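Local coordinates for putative hemoglobin-like oxygen-binding protein (Pseudoalteromonas haloplanktis, PDB 4UUR), which binds a heme group as a group II truncated hemoglobin of a cold-adapted Antarctic bacterium and probably carries or handles oxygen, at residues T100-Q103 with D104-D107; G33-A36 with I37-F41. One frame throughout, in Å; residues are numbered along the deposited sequence.

Contact 1 (T100-Q103 with D104-D107); sequences TIDQ and DLRD. With HEM (protoporphyrin IX containing Fe), chain C.
The amide of Gln103 and the carboxylate of Asp107 meet one helical turn apart, their planes 43° from parallel. NE2 of Gln103 donates to Asp107 OD1 at 3.0 Å; the acceptor lies in the amide plane, but the donor stands above the carboxylate plane, 38° out of it. A weak, longer bond reaches Asp107 OD2. Asp107 OD1 also forms a salt bridge with Arg106 NH2 at 3.5 Å, while Gln103 NE2 sits obliquely beside the Arg106 guanidinium, whose NE is buried without a polar partner. With CG set between its backbone N and carbonyl carbon (chi1 58°), Asp102 folds its short carboxylate back over the first turn, and OD1 accepts from Leu105 N at 2.9 Å. Asp102 O receives Arg106 N at 3.0 Å, opening the helical hydrogen-bonding pattern. An aspartate suits this place because its short carboxylate reaches the Leu105 N-H and its negative charge would probably also interact favourably with the positive end of the helix dipole; Asp104 turns its OD1 to Gln108. Ile101 brings CG2 to 3.3 Å from the heme vinyl carbon CBB and touches His96, the axial iron ligand. The arrangement is an aspartate N-cap starting helix 103-120 at the wall of the globin heme pocket.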
loop_
_atom_site.group_PDB
_atom_site.type_symbol
_atom_site.label_atom_id
_atom_site.label_comp_id
_atom_site.label_asym_id
_atom_site.label_seq_id
_atom_site.Cartn_x
_atom_site.Cartn_y
_atom_site.Cartn_z
ATOM N N THR A 100 8.655 -12.620 7.586
ATOM C CA THR A 100 8.755 -12.214 8.971
ATOM C C THR A 100 8.463 -10.710 8.993
ATOM O O THR A 100 9.201 -9.927 8.431
ATOM C CB THR A 100 10.179 -12.486 9.493
ATOM O OG1 THR A 100 10.443 -13.901 9.477
ATOM C CG2 THR A 100 10.407 -11.899 10.920
ATOM N N ILE A 101 7.374 -10.310 9.622
ATOM C CA ILE A 101 7.000 -8.890 9.734
ATOM C C ILE A 101 6.837 -8.480 11.197
ATOM O O ILE A 101 5.866 -8.880 11.835
ATOM C CB ILE A 101 5.673 -8.671 9.013
ATOM C CG1 ILE A 101 5.802 -9.101 7.563
ATOM C CG2 ILE A 101 5.228 -7.220 9.137
ATOM C CD1 ILE A 101 4.500 -9.096 6.835
ATOM N N ASP A 102 7.775 -7.686 11.712
ATOM C CA ASP A 102 7.677 -7.097 13.066
ATOM C C ASP A 102 7.168 -5.629 13.050
ATOM O O ASP A 102 6.897 -5.064 11.988
ATOM C CB ASP A 102 9.046 -7.164 13.790
ATOM C CG ASP A 102 10.132 -6.463 13.021
ATOM O OD1 ASP A 102 9.779 -5.691 12.102
ATOM O OD2 ASP A 102 11.335 -6.704 13.279
ATOM N N GLN A 103 7.037 -5.034 14.239
ATOM C CA GLN A 103 6.634 -3.649 14.426
ATOM C C GLN A 103 7.494 -2.708 13.575
ATOM O O GLN A 103 7.011 -1.798 12.891
ATOM C CB GLN A 103 6.802 -3.282 15.928
ATOM C CG GLN A 103 6.246 -1.922 16.353
ATOM C CD GLN A 103 4.758 -1.787 16.058
ATOM O OE1 GLN A 103 3.949 -2.599 16.523
ATOM N NE2 GLN A 103 4.387 -0.766 15.273
ATOM N N ASP A 104 8.785 -2.932 13.642
ATOM C CA ASP A 104 9.734 -2.123 12.932
ATOM C C ASP A 104 9.408 -2.030 11.421
ATOM O O ASP A 104 9.468 -0.943 10.824
ATOM C CB ASP A 104 11.120 -2.696 13.192
ATOM C CG ASP A 104 12.196 -2.048 12.362
ATOM O OD1 ASP A 104 12.095 -0.822 12.077
ATOM O OD2 ASP A 104 13.163 -2.799 12.025
ATOM N N LEU A 105 9.084 -3.160 10.811
ATOM C CA LEU A 105 8.775 -3.190 9.398
ATOM C C LEU A 105 7.397 -2.619 9.109
ATOM O O LEU A 105 7.210 -1.981 8.084
ATOM C CB LEU A 105 8.902 -4.610 8.817
ATOM C CG LEU A 105 10.311 -5.174 8.707
ATOM C CD1 LEU A 105 10.244 -6.700 8.464
ATOM C CD2 LEU A 105 11.093 -4.476 7.610
ATOM N N ARG A 106 6.442 -2.852 9.992
ATOM C CA ARG A 106 5.166 -2.182 9.904
ATOM C C ARG A 106 5.301 -0.642 9.894
ATOM O O ARG A 106 4.642 0.036 9.107
ATOM C CB ARG A 106 4.261 -2.563 11.052
ATOM C CG ARG A 106 2.795 -2.258 10.737
ATOM C CD ARG A 106 2.036 -1.585 11.887
ATOM N NE ARG A 106 2.351 -0.162 12.010
ATOM C CZ ARG A 106 1.476 0.847 12.072
ATOM N NH1 ARG A 106 0.153 0.688 12.054
ATOM N NH2 ARG A 106 1.962 2.062 12.156
ATOM N N ASP A 107 6.162 -0.114 10.753
ATOM C CA ASP A 107 6.334 1.332 10.852
ATOM C C ASP A 107 7.007 1.913 9.617
ATOM O O ASP A 107 6.639 2.995 9.187
ATOM C CB ASP A 107 7.154 1.700 12.095
ATOM C CG ASP A 107 6.413 1.430 13.396
ATOM O OD1 ASP A 107 5.172 1.444 13.454
ATOM O OD2 ASP A 107 7.110 1.208 14.392
HETATM C CHA HEM C . 3.130 -8.186 -1.068
HETATM C CHB HEM C . 5.787 -6.624 2.702
HETATM C CHC HEM C . 1.784 -4.508 4.460
HETATM C CHD HEM C . -0.408 -5.265 0.285
HETATM C C1A HEM C . 4.179 -7.973 -0.191
HETATM C C2A HEM C . 5.471 -8.475 -0.355
HETATM C C3A HEM C . 6.214 -8.014 0.690
HETATM C C4A HEM C . 5.388 -7.235 1.533
HETATM C CMA HEM C . 7.690 -8.298 0.940
HETATM C CAA HEM C . 5.989 -9.367 -1.465
HETATM C CBA HEM C . 5.784 -8.770 -2.857
HETATM C CGA HEM C . 6.838 -9.139 -3.881
HETATM O O1A HEM C . 8.034 -8.780 -3.845
HETATM O O2A HEM C . 6.452 -9.805 -4.855
HETATM C C1B HEM C . 4.890 -5.936 3.536
HETATM C C2B HEM C . 5.188 -5.504 4.864
HETATM C C3B HEM C . 4.055 -4.917 5.366
HETATM C C4B HEM C . 3.052 -5.064 4.314
HETATM C CMB HEM C . 6.558 -5.643 5.503
HETATM C CAB HEM C . 3.626 -4.277 6.649
HETATM C CBB HEM C . 4.352 -4.333 7.717
HETATM C C1C HEM C . 0.836 -4.427 3.448
HETATM C C2C HEM C . -0.370 -3.708 3.480
HETATM C C3C HEM C . -0.996 -3.959 2.284
HETATM C C4C HEM C . -0.137 -4.789 1.525
HETATM C CMC HEM C . -0.859 -2.882 4.662
HETATM C CAC HEM C . -2.273 -3.447 1.739
HETATM C CBC HEM C . -2.960 -2.476 2.330
HETATM C C1D HEM C . 0.398 -6.159 -0.347
HETATM C C2D HEM C . -0.033 -6.789 -1.592
HETATM C C3D HEM C . 0.944 -7.589 -1.958
HETATM C C4D HEM C . 1.968 -7.463 -0.932
HETATM C CMD HEM C . -1.323 -6.624 -2.348
HETATM C CAD HEM C . 0.950 -8.512 -3.164
HETATM C CBD HEM C . 0.511 -9.876 -2.625
HETATM C CGD HEM C . 0.351 -10.961 -3.696
HETATM O O1D HEM C . 0.708 -10.791 -4.872
HETATM O O2D HEM C . -0.145 -12.075 -3.432
HETATM N NA HEM C . 4.159 -7.173 0.957
HETATM N NB HEM C . 3.631 -5.641 3.282
HETATM N NC HEM C . 0.961 -5.033 2.260
HETATM N ND HEM C . 1.610 -6.541 -0.012
HETATM FE FE HEM C . 2.564 -6.124 1.555
HETATM O O HOH W 1 3.389 -4.384 0.507
#

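Contact 2 (G33-A36 with I37-F41); sequences GALA and IANRF
Leu35 O serves two donors of Asn39: the backbone N at 3.0 Å, with an N-H...O angle of 162°, and more weakly the side-chain ND2 at 3.2 Å. Because CG of Asn39 lies beside its own backbone N (chi1 -79°), the amide runs back along the helix, where ND2 also comes to 3.7 Å from Leu35 CD2, the two side chains lying alongside. The other end of the amide is satisfied by Arg66, whose NH1 donates to Asn39 OD1. An asparagine thus suits a partly exposed position, giving at one end and accepting at the other. The backbone bond from Asn39 N belongs to the regular i to i+4 pattern of helix 31-45 of the globin fold, which also joins Ile37 N to Gly33 O, Ala38 N to Ala34 O and Arg40 N to Ala36 O. Arg40 is long enough to leave the helix, and its NH2 forms a salt bridge with Glu120 on helix 103-120. Apolar residues fill the covered sides: CG1 of Ile37 rests 3.4 Å from Gly33 O, its branched side chain touching Leu73 and Glu120, while the small Ala34 and Ala38 let Phe70 and Phe69 of helix 63-76 come close. Phe41 carries its ring away from this turn to meet those of Trp109 and Phe69.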
loop_
_atom_site.group_PDB
_atom_site.type_symbol
_atom_site.label_atom_id
_atom_site.label_comp_id
_atom_site.label_asym_id
_atom_site.label_seq_id
_atom_site.Cartn_x
_atom_site.Cartn_y
_atom_site.Cartn_z
ATOM N N GLY A 33 -5.245 7.962 -10.097
ATOM C CA GLY A 33 -5.034 8.200 -8.681
ATOM C C GLY A 33 -4.489 6.979 -7.965
ATOM O O GLY A 33 -3.566 7.085 -7.172
ATOM N N ALA A 34 -5.085 5.811 -8.207
ATOM C CA ALA A 34 -4.582 4.561 -7.622
ATOM C C ALA A 34 -3.172 4.237 -8.115
ATOM O O ALA A 34 -2.300 3.922 -7.322
ATOM C CB ALA A 34 -5.510 3.432 -7.961
ATOM N N LEU A 35 -2.960 4.324 -9.427
ATOM C CA LEU A 35 -1.622 4.169 -10.011
ATOM C C LEU A 35 -0.597 5.085 -9.362
ATOM O O LEU A 35 0.459 4.614 -8.991
ATOM C CB LEU A 35 -1.572 4.456 -11.497
ATOM C CG LEU A 35 -1.355 3.309 -12.489
ATOM C CD1 LEU A 35 -0.757 3.889 -13.784
ATOM C CD2 LEU A 35 -0.494 2.167 -11.950
ATOM N N ALA A 36 -0.914 6.373 -9.236
ATOM C CA ALA A 36 0.025 7.337 -8.651
ATOM C C ALA A 36 0.373 7.029 -7.216
ATOM O O ALA A 36 1.489 7.247 -6.828
ATOM C CB ALA A 36 -0.494 8.771 -8.756
ATOM N N ILE A 37 -0.571 6.550 -6.421
ATOM C CA ILE A 37 -0.280 6.134 -5.043
ATOM C C ILE A 37 0.666 4.904 -4.954
ATOM O O ILE A 37 1.638 4.857 -4.149
ATOM C CB ILE A 37 -1.583 5.872 -4.274
ATOM C CG1 ILE A 37 -2.283 7.213 -4.052
ATOM C CG2 ILE A 37 -1.337 5.145 -2.941
ATOM C CD1 ILE A 37 -3.633 7.115 -3.372
ATOM N N ALA A 38 0.368 3.912 -5.770
ATOM C CA ALA A 38 1.127 2.688 -5.789
ATOM C C ALA A 38 2.564 3.001 -6.190
ATOM O O ALA A 38 3.529 2.532 -5.572
ATOM C CB ALA A 38 0.488 1.715 -6.782
ATOM N N ASN A 39 2.710 3.814 -7.230
ATOM C CA ASN A 39 4.005 4.130 -7.721
ATOM C C ASN A 39 4.798 5.022 -6.839
ATOM O O ASN A 39 5.974 4.806 -6.726
ATOM C CB ASN A 39 3.973 4.660 -9.152
ATOM C CG ASN A 39 3.814 3.539 -10.151
ATOM O OD1 ASN A 39 4.578 2.584 -10.173
ATOM N ND2 ASN A 39 2.776 3.602 -10.907
ATOM N N ARG A 40 4.180 6.032 -6.265
ATOM C CA ARG A 40 4.839 6.940 -5.321
ATOM C C ARG A 40 5.326 6.175 -4.082
ATOM O O ARG A 40 6.424 6.421 -3.587
ATOM C CB ARG A 40 3.845 7.976 -4.859
ATOM C CG ARG A 40 4.333 8.916 -3.743
ATOM C CD ARG A 40 5.202 10.028 -4.264
ATOM N NE ARG A 40 4.376 10.995 -4.969
ATOM C CZ ARG A 40 4.831 12.096 -5.557
ATOM N NH1 ARG A 40 6.121 12.415 -5.579
ATOM N NH2 ARG A 40 3.975 12.903 -6.117
ATOM N N PHE A 41 4.495 5.258 -3.591
ATOM C CA PHE A 41 4.818 4.406 -2.443
ATOM C C PHE A 41 6.151 3.684 -2.646
ATOM O O PHE A 41 7.035 3.774 -1.809
ATOM C CB PHE A 41 3.682 3.374 -2.210
ATOM C CG PHE A 41 3.936 2.432 -1.067
ATOM C CD1 PHE A 41 4.002 2.890 0.238
ATOM C CD2 PHE A 41 4.158 1.105 -1.293
ATOM C CE1 PHE A 41 4.267 2.029 1.279
ATOM C CE2 PHE A 41 4.388 0.237 -0.255
ATOM C CZ PHE A 41 4.424 0.696 1.034
#

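How the contacts relate
From the N terminus, the chain first reaches contact 2, wholly inside helix 31-45, and only much later contact 1, where the loop after helix 92-95 turns into helix 103-120. Each joins two segments that follow one another without a gap, closing no more than a helical turn, so the two follow in series and neither nest nor cross. Contacts 1 and 2 lie on opposite sides of the chain's centre; the centres of the two contacts are about 22 Å apart. Their nearest atoms are about 8 Å apart. Helix 103-120 links them: contact 1 covers its start beside the heme, whereas residues of contact 2 pack on Cys112, Thr116 and Glu120 farther along, tying in helix 63-76 as well.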